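Side-chain contacts in ribonucleoside-diphosphate reductase (Pseudomonas aeruginosa, PDB 5IM3), which probably reduces ribonucleoside diphosphates to the deoxyribonucleotides needed for DNA synthesis, under allosteric control by bound dATP: residues S371-T376 with T588-N593; T376-P379 with G384-G387; G387-N392 with L430-D435; M394-K397 with G401-N404. All coordinates share one frame; numbering follows the deposited sequence.

Contact 1 of 4, residues S371-T376 with T588-N593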
# COMPACT_ATOMS: atom_id res chain seq x y z
N SER A 371 7.23 39.22 32.84
CA SER A 371 7.71 38.59 31.62
C SER A 371 8.03 37.14 31.93
O SER A 371 8.61 36.83 32.97
CB SER A 371 8.95 39.30 31.07
OG SER A 371 8.69 40.68 30.85
N SER A 372 7.65 36.24 31.01
CA SER A 372 7.81 34.81 31.25
C SER A 372 8.39 34.09 30.04
O SER A 372 8.10 32.91 29.83
CB SER A 372 6.48 34.18 31.66
OG SER A 372 5.53 34.28 30.60
N CYS A 373 9.20 34.79 29.24
CA CYS A 373 9.79 34.27 28.01
C CYS A 373 11.29 34.52 28.05
O CYS A 373 11.72 35.66 28.25
CB CYS A 373 9.16 34.97 26.79
SG CYS A 373 10.01 34.78 25.16
N TYR A 374 12.09 33.46 27.86
CA TYR A 374 13.53 33.57 28.02
C TYR A 374 14.28 32.79 26.95
O TYR A 374 13.77 31.81 26.41
CB TYR A 374 13.98 33.06 29.40
CG TYR A 374 13.17 33.58 30.56
CD1 TYR A 374 13.49 34.77 31.18
CD2 TYR A 374 12.07 32.87 31.02
CE1 TYR A 374 12.74 35.24 32.24
CE2 TYR A 374 11.32 33.33 32.07
CZ TYR A 374 11.65 34.51 32.68
OH TYR A 374 10.89 34.96 33.73
N LEU A 375 15.50 33.24 26.68
CA LEU A 375 16.43 32.56 25.78
C LEU A 375 17.74 32.32 26.52
O LEU A 375 18.23 33.19 27.23
CB LEU A 375 16.71 33.39 24.51
CG LEU A 375 15.55 33.66 23.54
CD1 LEU A 375 14.62 34.75 24.05
CD2 LEU A 375 16.11 34.03 22.17
N THR A 376 18.30 31.12 26.34
CA THR A 376 19.55 30.75 26.97
C THR A 376 20.47 30.10 25.95
O THR A 376 20.04 29.66 24.87
CB THR A 376 19.35 29.78 28.14
OG1 THR A 376 18.99 28.48 27.63
CG2 THR A 376 18.26 30.27 29.09
N THR A 588 9.44 31.44 18.50
CA THR A 588 10.17 31.71 17.26
C THR A 588 9.91 33.10 16.70
O THR A 588 9.90 33.28 15.49
CB THR A 588 9.87 30.65 16.19
OG1 THR A 588 8.57 30.88 15.62
CG2 THR A 588 9.95 29.25 16.78
N GLU A 589 9.72 34.11 17.56
CA GLU A 589 9.62 35.49 17.11
C GLU A 589 10.64 36.41 17.76
O GLU A 589 10.69 37.60 17.42
CB GLU A 589 8.21 36.04 17.38
CG GLU A 589 7.94 36.58 18.80
CD GLU A 589 7.79 35.48 19.83
OE1 GLU A 589 8.00 34.29 19.48
OE2 GLU A 589 7.46 35.80 20.98
N ILE A 590 11.47 35.90 18.68
CA ILE A 590 12.41 36.71 19.44
C ILE A 590 13.82 36.41 18.96
O ILE A 590 14.17 35.25 18.72
CB ILE A 590 12.27 36.44 20.95
CG1 ILE A 590 10.83 36.71 21.40
CG2 ILE A 590 13.25 37.27 21.75
CD1 ILE A 590 10.36 38.14 21.19
N THR A 591 14.64 37.46 18.83
CA THR A 591 16.03 37.32 18.37
C THR A 591 16.90 38.24 19.24
O THR A 591 17.21 39.37 18.87
CB THR A 591 16.18 37.65 16.88
OG1 THR A 591 15.70 38.97 16.63
CG2 THR A 591 15.41 36.66 16.03
N LEU A 592 17.28 37.73 20.41
CA LEU A 592 18.08 38.47 21.38
C LEU A 592 19.37 37.71 21.69
O LEU A 592 19.42 36.48 21.60
CB LEU A 592 17.29 38.70 22.67
CG LEU A 592 15.99 39.50 22.54
CD1 LEU A 592 15.24 39.50 23.87
CD2 LEU A 592 16.26 40.92 22.09
N ASN A 593 20.40 38.46 22.08
CA ASN A 593 21.69 37.88 22.41
C ASN A 593 21.63 37.11 23.73
O ASN A 593 20.87 37.44 24.64
CB ASN A 593 22.76 38.96 22.52
CG ASN A 593 23.06 39.62 21.20
OD1 ASN A 593 22.70 39.12 20.13
ND2 ASN A 593 23.74 40.76 21.25
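Leu375 and Ile590 carry most of the apolar contact between a barrel strand and an irregular loop that lies far away in sequence. The branch methyl CD1 of Leu375 comes within 3.7 Å of Ile590 CG2, the two side chains meeting at a slant rather than end on. Ile590 has CG2 set trans to its own backbone N while CG1 lies beside that N (chi1 -57°), which turns the methyl to the leucine and leaves CG1 on the side of Cys373. Cys373 is modelled in two conformers; in one of them SG lies 4.3 Å from Ile590 CG1, a loose touch that remains doubtful for that reason.

Against backbone the fit is slacker. The second branch of Leu375, CD2, rests 4.1 Å from Ile590 O, and it is nearly as close to Leu592 O. Neither is more than van der Waals contact; Ile590 O is hydrogen-bonded instead to Ser584 OG.

The covalent element is the disulfide from Cys373 to Cys602, consistent with the redox-active cysteine pair of class I reductases in its oxidised form. Strand 373-377 runs antiparallel to strand 600-608, which carries Cys602, and parallel to strand 401-405. Leu375 and Ile590 both also touch Cys602, while Leu592 packs on Ala600, so the loop packs against side chains of both antiparallel strands.

Contact 2 of 4, residues T376-P379 with G384-G387. With DTP (2'-deoxyadenosine 5'-triphosphate), chain G.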
# COMPACT_ATOMS: atom_id res chain seq x y z
N THR A 376 18.30 31.12 26.34
CA THR A 376 19.55 30.75 26.97
C THR A 376 20.47 30.10 25.95
O THR A 376 20.04 29.66 24.87
CB THR A 376 19.35 29.78 28.14
OG1 THR A 376 18.99 28.48 27.63
CG2 THR A 376 18.26 30.27 29.09
N THR A 377 21.75 30.03 26.30
CA THR A 377 22.75 29.30 25.53
C THR A 377 23.51 28.40 26.50
O THR A 377 23.89 28.85 27.59
CB THR A 377 23.70 30.26 24.79
OG1 THR A 377 24.69 29.50 24.09
CG2 THR A 377 24.38 31.22 25.76
N VAL A 378 23.71 27.15 26.11
CA VAL A 378 24.26 26.13 27.00
C VAL A 378 25.75 25.98 26.71
O VAL A 378 26.12 25.76 25.55
CB VAL A 378 23.54 24.78 26.82
CG1 VAL A 378 23.99 23.79 27.89
CG2 VAL A 378 22.04 24.96 26.87
N PRO A 379 26.63 26.11 27.70
CA PRO A 379 28.06 25.95 27.46
C PRO A 379 28.48 24.48 27.39
O PRO A 379 27.83 23.59 27.94
CB PRO A 379 28.71 26.65 28.66
CG PRO A 379 27.71 26.50 29.74
CD PRO A 379 26.36 26.55 29.08
N GLY A 384 28.32 23.75 33.50
CA GLY A 384 27.47 24.73 32.85
C GLY A 384 26.25 24.11 32.19
O GLY A 384 25.20 24.74 32.10
N ILE A 385 26.38 22.87 31.72
CA ILE A 385 25.20 22.15 31.23
C ILE A 385 24.17 22.03 32.35
O ILE A 385 22.99 22.35 32.16
CB ILE A 385 25.61 20.77 30.68
CG1 ILE A 385 26.25 20.94 29.30
CG2 ILE A 385 24.40 19.83 30.60
CD1 ILE A 385 27.05 19.74 28.85
N TYR A 386 24.61 21.59 33.53
CA TYR A 386 23.67 21.42 34.63
C TYR A 386 23.34 22.73 35.33
O TYR A 386 22.35 22.80 36.06
CB TYR A 386 24.22 20.38 35.62
CG TYR A 386 23.78 19.00 35.19
CD1 TYR A 386 24.49 18.29 34.23
CD2 TYR A 386 22.62 18.44 35.69
CE1 TYR A 386 24.06 17.05 33.80
CE2 TYR A 386 22.19 17.20 35.28
CZ TYR A 386 22.91 16.51 34.33
OH TYR A 386 22.47 15.27 33.92
N GLY A 387 24.14 23.78 35.11
CA GLY A 387 23.69 25.11 35.46
C GLY A 387 22.57 25.59 34.56
O GLY A 387 21.67 26.31 35.01
PG DTP G . 37.67 19.89 28.14
O1G DTP G . 37.67 18.49 27.64
O2G DTP G . 38.93 20.67 27.75
O3G DTP G . 36.46 20.69 27.64
PB DTP G . 36.40 20.44 30.67
O1B DTP G . 35.73 21.60 30.04
O2B DTP G . 36.94 20.81 32.05
O3B DTP G . 37.59 19.95 29.73
PA DTP G . 33.82 19.32 30.87
O1A DTP G . 33.56 20.74 30.66
O2A DTP G . 33.31 18.95 32.24
O3A DTP G . 35.40 19.21 30.83
O5' DTP G . 33.08 18.48 29.76
C5' DTP G . 33.13 18.84 28.36
C4' DTP G . 32.04 18.10 27.62
O4' DTP G . 32.11 16.70 27.93
C3' DTP G . 30.61 18.55 27.92
O3' DTP G . 29.84 18.59 26.72
C2' DTP G . 30.09 17.48 28.86
C1' DTP G . 30.86 16.24 28.43
N9 DTP G . 31.12 15.30 29.51
C8 DTP G . 32.12 15.39 30.44
N7 DTP G . 32.10 14.44 31.34
C5 DTP G . 31.02 13.66 30.97
C6 DTP G . 30.47 12.48 31.52
N6 DTP G . 30.96 11.87 32.60
N1 DTP G . 29.39 11.95 30.90
C2 DTP G . 28.91 12.56 29.81
N3 DTP G . 29.34 13.67 29.21
C4 DTP G . 30.41 14.17 29.84
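At the start of a beta-alpha-beta crossover, where strand 373-377 turns into helix 382-395, Val378 and Pro379 pack on Gly384 and Ile385. This corner borders a dATP at the subunit interface, consistent with the specificity site of class I reductases.

The pyrrolidine ring of Pro379 meets bare helix backbone: its CG sits 3.6 Å from Gly384 CA. Having no side chain, Gly384 lets the ring come down directly onto the main chain, and Pro379 CD also reaches the glycine carbonyl, 3.7 Å from Gly384 O. One residue earlier, Val378 CG1 lies 3.9 Å from Ile385 CG1, the two side chains crossing at about a right angle. Val378 has CG1 trans to its backbone N (chi1 -172°), which swings this methyl to the helix. Ile385 CG1 is also 3.4 Å from Pro379 O, so one methylene touches both a valine methyl and a peptide carbonyl.

Beyond CG1 the isoleucine runs nearly straight (chi2 162°) and ends at the nucleotide, with CD1 3.7 Å from O3' of the dATP and 3.8 Å from its C2'. Polar bonds to this dATP include those from Asp380 and Arg410 and, from the second subunit, Lys397 and Val440.

Chemically, the contact is apolar and shape-dependent. Ile385 gives the sugar a greasy wall beside its C2' carbon, and that same side chain packs on Val378 and on the carbonyl of Pro379, whereas the proline is exposed to solvent.

Contact 3 of 4, residues G387-N392 with L430-D435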
# COMPACT_ATOMS: atom_id res chain seq x y z
N GLY A 387 24.14 23.78 35.11
CA GLY A 387 23.69 25.11 35.46
C GLY A 387 22.57 25.59 34.56
O GLY A 387 21.67 26.31 35.01
N ALA A 388 22.59 25.18 33.29
CA ALA A 388 21.52 25.53 32.36
C ALA A 388 20.25 24.73 32.66
O ALA A 388 19.13 25.26 32.54
CB ALA A 388 21.97 25.29 30.92
N ILE A 389 20.40 23.47 33.05
CA ILE A 389 19.24 22.70 33.52
C ILE A 389 18.64 23.37 34.74
O ILE A 389 17.41 23.46 34.88
CB ILE A 389 19.64 21.25 33.83
CG1 ILE A 389 20.31 20.59 32.62
CG2 ILE A 389 18.41 20.45 34.25
CD1 ILE A 389 19.45 20.52 31.40
N HIS A 390 19.49 23.84 35.65
CA HIS A 390 19.02 24.51 36.85
C HIS A 390 18.26 25.78 36.51
O HIS A 390 17.21 26.06 37.09
CB HIS A 390 20.21 24.80 37.76
CG HIS A 390 19.84 25.45 39.06
ND1 HIS A 390 19.45 26.77 39.15
CD2 HIS A 390 19.83 24.97 40.33
CE1 HIS A 390 19.20 27.07 40.41
NE2 HIS A 390 19.42 25.99 41.15
N ASP A 391 18.78 26.57 35.56
CA ASP A 391 18.10 27.79 35.14
C ASP A 391 16.75 27.47 34.50
O ASP A 391 15.75 28.15 34.76
CB ASP A 391 18.98 28.58 34.18
CG ASP A 391 20.22 29.14 34.85
OD1 ASP A 391 20.21 29.29 36.09
OD2 ASP A 391 21.20 29.44 34.13
N ASN A 392 16.71 26.43 33.66
CA ASN A 392 15.45 26.00 33.06
C ASN A 392 14.39 25.78 34.13
O ASN A 392 13.25 26.25 34.00
CB ASN A 392 15.66 24.71 32.26
CG ASN A 392 16.06 24.97 30.82
OD1 ASN A 392 15.82 24.14 29.95
ND2 ASN A 392 16.69 26.12 30.56
N LEU A 430 19.44 16.36 26.56
CA LEU A 430 18.09 16.82 26.23
C LEU A 430 17.03 15.99 26.92
O LEU A 430 15.95 16.49 27.24
CB LEU A 430 17.88 16.80 24.72
CG LEU A 430 18.74 17.82 23.97
CD1 LEU A 430 18.56 17.66 22.47
CD2 LEU A 430 18.39 19.23 24.41
N LYS A 431 17.33 14.72 27.18
CA LYS A 431 16.41 13.90 27.96
C LYS A 431 16.25 14.44 29.37
O LYS A 431 15.16 14.38 29.94
CB LYS A 431 16.90 12.45 27.98
CG LYS A 431 16.05 11.55 28.86
CD LYS A 431 14.70 11.26 28.22
CE LYS A 431 14.85 10.27 27.08
NZ LYS A 431 13.52 9.76 26.66
N VAL A 432 17.33 14.95 29.96
CA VAL A 432 17.24 15.58 31.27
C VAL A 432 16.38 16.84 31.18
O VAL A 432 15.55 17.11 32.05
CB VAL A 432 18.64 15.90 31.82
CG1 VAL A 432 18.55 16.58 33.18
CG2 VAL A 432 19.47 14.61 31.91
N VAL A 433 16.56 17.64 30.12
CA VAL A 433 15.71 18.80 29.89
C VAL A 433 14.26 18.37 29.80
O VAL A 433 13.37 18.93 30.46
CB VAL A 433 16.15 19.54 28.61
CG1 VAL A 433 15.14 20.63 28.25
CG2 VAL A 433 17.54 20.12 28.78
N ASN A 434 14.00 17.36 28.97
CA ASN A 434 12.64 16.88 28.74
C ASN A 434 11.95 16.53 30.05
O ASN A 434 10.79 16.90 30.27
CB ASN A 434 12.69 15.67 27.81
CG ASN A 434 11.32 15.11 27.52
OD1 ASN A 434 10.67 15.50 26.56
ND2 ASN A 434 10.88 14.18 28.36
N ASP A 435 12.65 15.82 30.94
CA ASP A 435 12.05 15.40 32.20
C ASP A 435 11.97 16.54 33.21
O ASP A 435 11.16 16.46 34.14
CB ASP A 435 12.83 14.23 32.79
CG ASP A 435 12.73 12.98 31.93
OD1 ASP A 435 12.79 13.10 30.69
OD2 ASP A 435 12.58 11.88 32.50
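Ile389 is the first residue of 387-392 to reach helix 430-435, and it does so with two different methyls. Its CG2, placed trans to the backbone N (chi1 -55° for CG1), lies 4.0 Å from Val432 CG1, the side chains crossing at about a right angle. The CD1 end goes to the next residue and presses 3.3 Å from Val433 CG2, tighter than usual van der Waals contact. The isoleucine thus sits across two consecutive valines.

These two helices run nearly parallel, 18° apart with axes 10.3 Å from each other, and both also face the second subunit, as in the four-helix bundle through which class I large subunits pair. Ile389 also packs on Tyr386 of the second subunit, and His390 NE2 is hydrogen-bonded to Ser383 OG of the second subunit.

One turn on, Asn392, whose N bonds to Ala388 O, brings its amide oxygen 4.0 Å from Val433 CG1, a plain packing contact. The polar partner of Asn392 OD1 is Asn404 ND2 on barrel strand 401-405, which satisfies this buried oxygen.

Contact 4 of 4, residues M394-K397 with G401-N404. With DTP (2'-deoxyadenosine 5'-triphosphate), chain F.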
# COMPACT_ATOMS: atom_id res chain seq x y z
N MET A 394 14.26 26.95 37.28
CA MET A 394 13.89 28.18 38.00
C MET A 394 13.04 29.10 37.13
O MET A 394 12.05 29.67 37.61
CB MET A 394 15.15 28.92 38.46
CG MET A 394 16.02 28.15 39.44
SD MET A 394 15.12 27.56 40.88
CE MET A 394 14.79 25.89 40.40
N LEU A 395 13.41 29.26 35.86
CA LEU A 395 12.66 30.14 34.97
C LEU A 395 11.27 29.59 34.69
O LEU A 395 10.34 30.37 34.42
CB LEU A 395 13.44 30.33 33.67
CG LEU A 395 14.80 31.01 33.84
CD1 LEU A 395 15.63 30.91 32.57
CD2 LEU A 395 14.62 32.47 34.23
N SER A 396 11.09 28.28 34.75
CA SER A 396 9.81 27.63 34.50
C SER A 396 8.96 27.50 35.76
O SER A 396 7.83 27.02 35.67
CB SER A 396 10.04 26.23 33.91
OG SER A 396 10.69 26.32 32.66
N LYS A 397 9.49 27.90 36.91
CA LYS A 397 8.76 27.73 38.17
C LYS A 397 7.39 28.41 38.14
O LYS A 397 6.49 27.99 38.87
CB LYS A 397 9.61 28.27 39.32
CG LYS A 397 9.04 28.03 40.71
CD LYS A 397 10.06 28.34 41.78
CE LYS A 397 9.48 28.15 43.17
NZ LYS A 397 10.54 28.24 44.21
N GLY A 401 8.26 30.24 29.44
CA GLY A 401 8.64 29.55 28.21
C GLY A 401 10.10 29.82 27.89
O GLY A 401 10.61 30.91 28.14
N LEU A 402 10.77 28.81 27.33
CA LEU A 402 12.22 28.81 27.20
C LEU A 402 12.67 28.40 25.80
O LEU A 402 12.16 27.41 25.24
CB LEU A 402 12.86 27.86 28.21
CG LEU A 402 12.88 28.34 29.66
CD1 LEU A 402 12.87 27.16 30.60
CD2 LEU A 402 14.11 29.19 29.88
N GLY A 403 13.63 29.13 25.26
CA GLY A 403 14.44 28.67 24.15
C GLY A 403 15.85 28.36 24.64
O GLY A 403 16.44 29.15 25.38
N ASN A 404 16.36 27.20 24.23
CA ASN A 404 17.69 26.73 24.62
C ASN A 404 18.54 26.50 23.38
O ASN A 404 18.16 25.72 22.51
CB ASN A 404 17.62 25.43 25.42
CG ASN A 404 17.15 25.61 26.83
OD1 ASN A 404 17.01 26.73 27.33
ND2 ASN A 404 16.91 24.49 27.50
PG DTP F . 7.64 27.73 49.77
O1G DTP F . 6.46 27.10 49.08
O2G DTP F . 8.34 26.77 50.74
O3G DTP F . 7.28 29.01 50.54
PB DTP F . 10.30 27.89 48.58
O1B DTP F . 10.96 28.98 47.81
O2B DTP F . 10.91 27.74 49.96
O3B DTP F . 8.74 28.19 48.72
PA DTP F . 10.01 26.06 46.35
O1A DTP F . 11.06 26.48 45.40
O2A DTP F . 8.70 26.76 45.99
O3A DTP F . 10.43 26.50 47.81
O5' DTP F . 9.74 24.50 46.39
C5' DTP F . 9.03 23.82 47.45
C4' DTP F . 8.63 22.46 46.94
O4' DTP F . 7.73 22.62 45.82
C3' DTP F . 9.78 21.59 46.45
O3' DTP F . 9.54 20.22 46.79
C2' DTP F . 9.74 21.79 44.94
C1' DTP F . 8.26 22.00 44.67
N9 DTP F . 7.98 22.85 43.52
C8 DTP F . 8.16 24.20 43.44
N7 DTP F . 7.86 24.71 42.26
C5 DTP F . 7.45 23.61 41.53
C6 DTP F . 7.00 23.47 40.20
N6 DTP F . 6.90 24.49 39.34
N1 DTP F . 6.66 22.23 39.77
C2 DTP F . 6.77 21.21 40.63
N3 DTP F . 7.18 21.22 41.90
C4 DTP F . 7.51 22.46 42.29
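Leu402 packs against the end of helix 382-395, on Leu395 and Ser396, closing the return leg of a beta-alpha-beta crossover. After helix 382-395 the chain comes back as strand 401-405, parallel to strand 373-377 in the ten-stranded alpha-beta barrel of the reductase.

The CB of Leu402 points from the strand to the helix end, and with CG beside the backbone N (chi1 -74°) the fork opens towards Leu395 and Ser396. There its two methyls part. CD2 goes to the leucine, 3.5 Å from Leu395 CD1, and also touches the root of that side chain, 4.0 Å from Leu395 CB. The two leucines cross at about a right angle, CD2 of Leu402 meeting both a methyl and the CB of Leu395. Tyr374 of the neighbouring strand touches both residues.

CD1 goes to the serine and comes 3.1 Å from Ser396 OG, a close meeting of a methyl with a hydroxyl. The hydroxyl is hydrogen-bonded to Asn392 O, one helical turn back; the approach of the methyl is tight. The same carbonyl oxygen, Asn392 O, also packs against Leu402 CD1.

The next residue, Lys397, turns the other way and binds a dATP that also contacts the second subunit. Its extended chain ends at the alpha-phosphate, modelled too tightly there to read a bond length from. Nearer the backbone, Lys397 CG passes 3.8 Å from N7 of the adenine.

Contacts 1, 3 and 4 are buried, whereas contact 2 is partly open to solvent at its proline. Contacts 2, 3 and 4 share helix 382-395, at its start, middle and end, and contacts 1 and 2 share strand 373-377, whose neighbour 401-405 belongs to contact 4. Contacts 1 and 4 meet through Ser372 O and Gly401 N, 2.7 Å apart, and contacts 3 and 4 are joined by a side-chain amide pair. Aliphatic packing runs through all four, but its surroundings differ: a disulfide lies beside contact 1, the second subunit reaches contacts 2, 3 and 4, and dATP lies at 2 and 4, touched by isoleucine in one and lysine in the other.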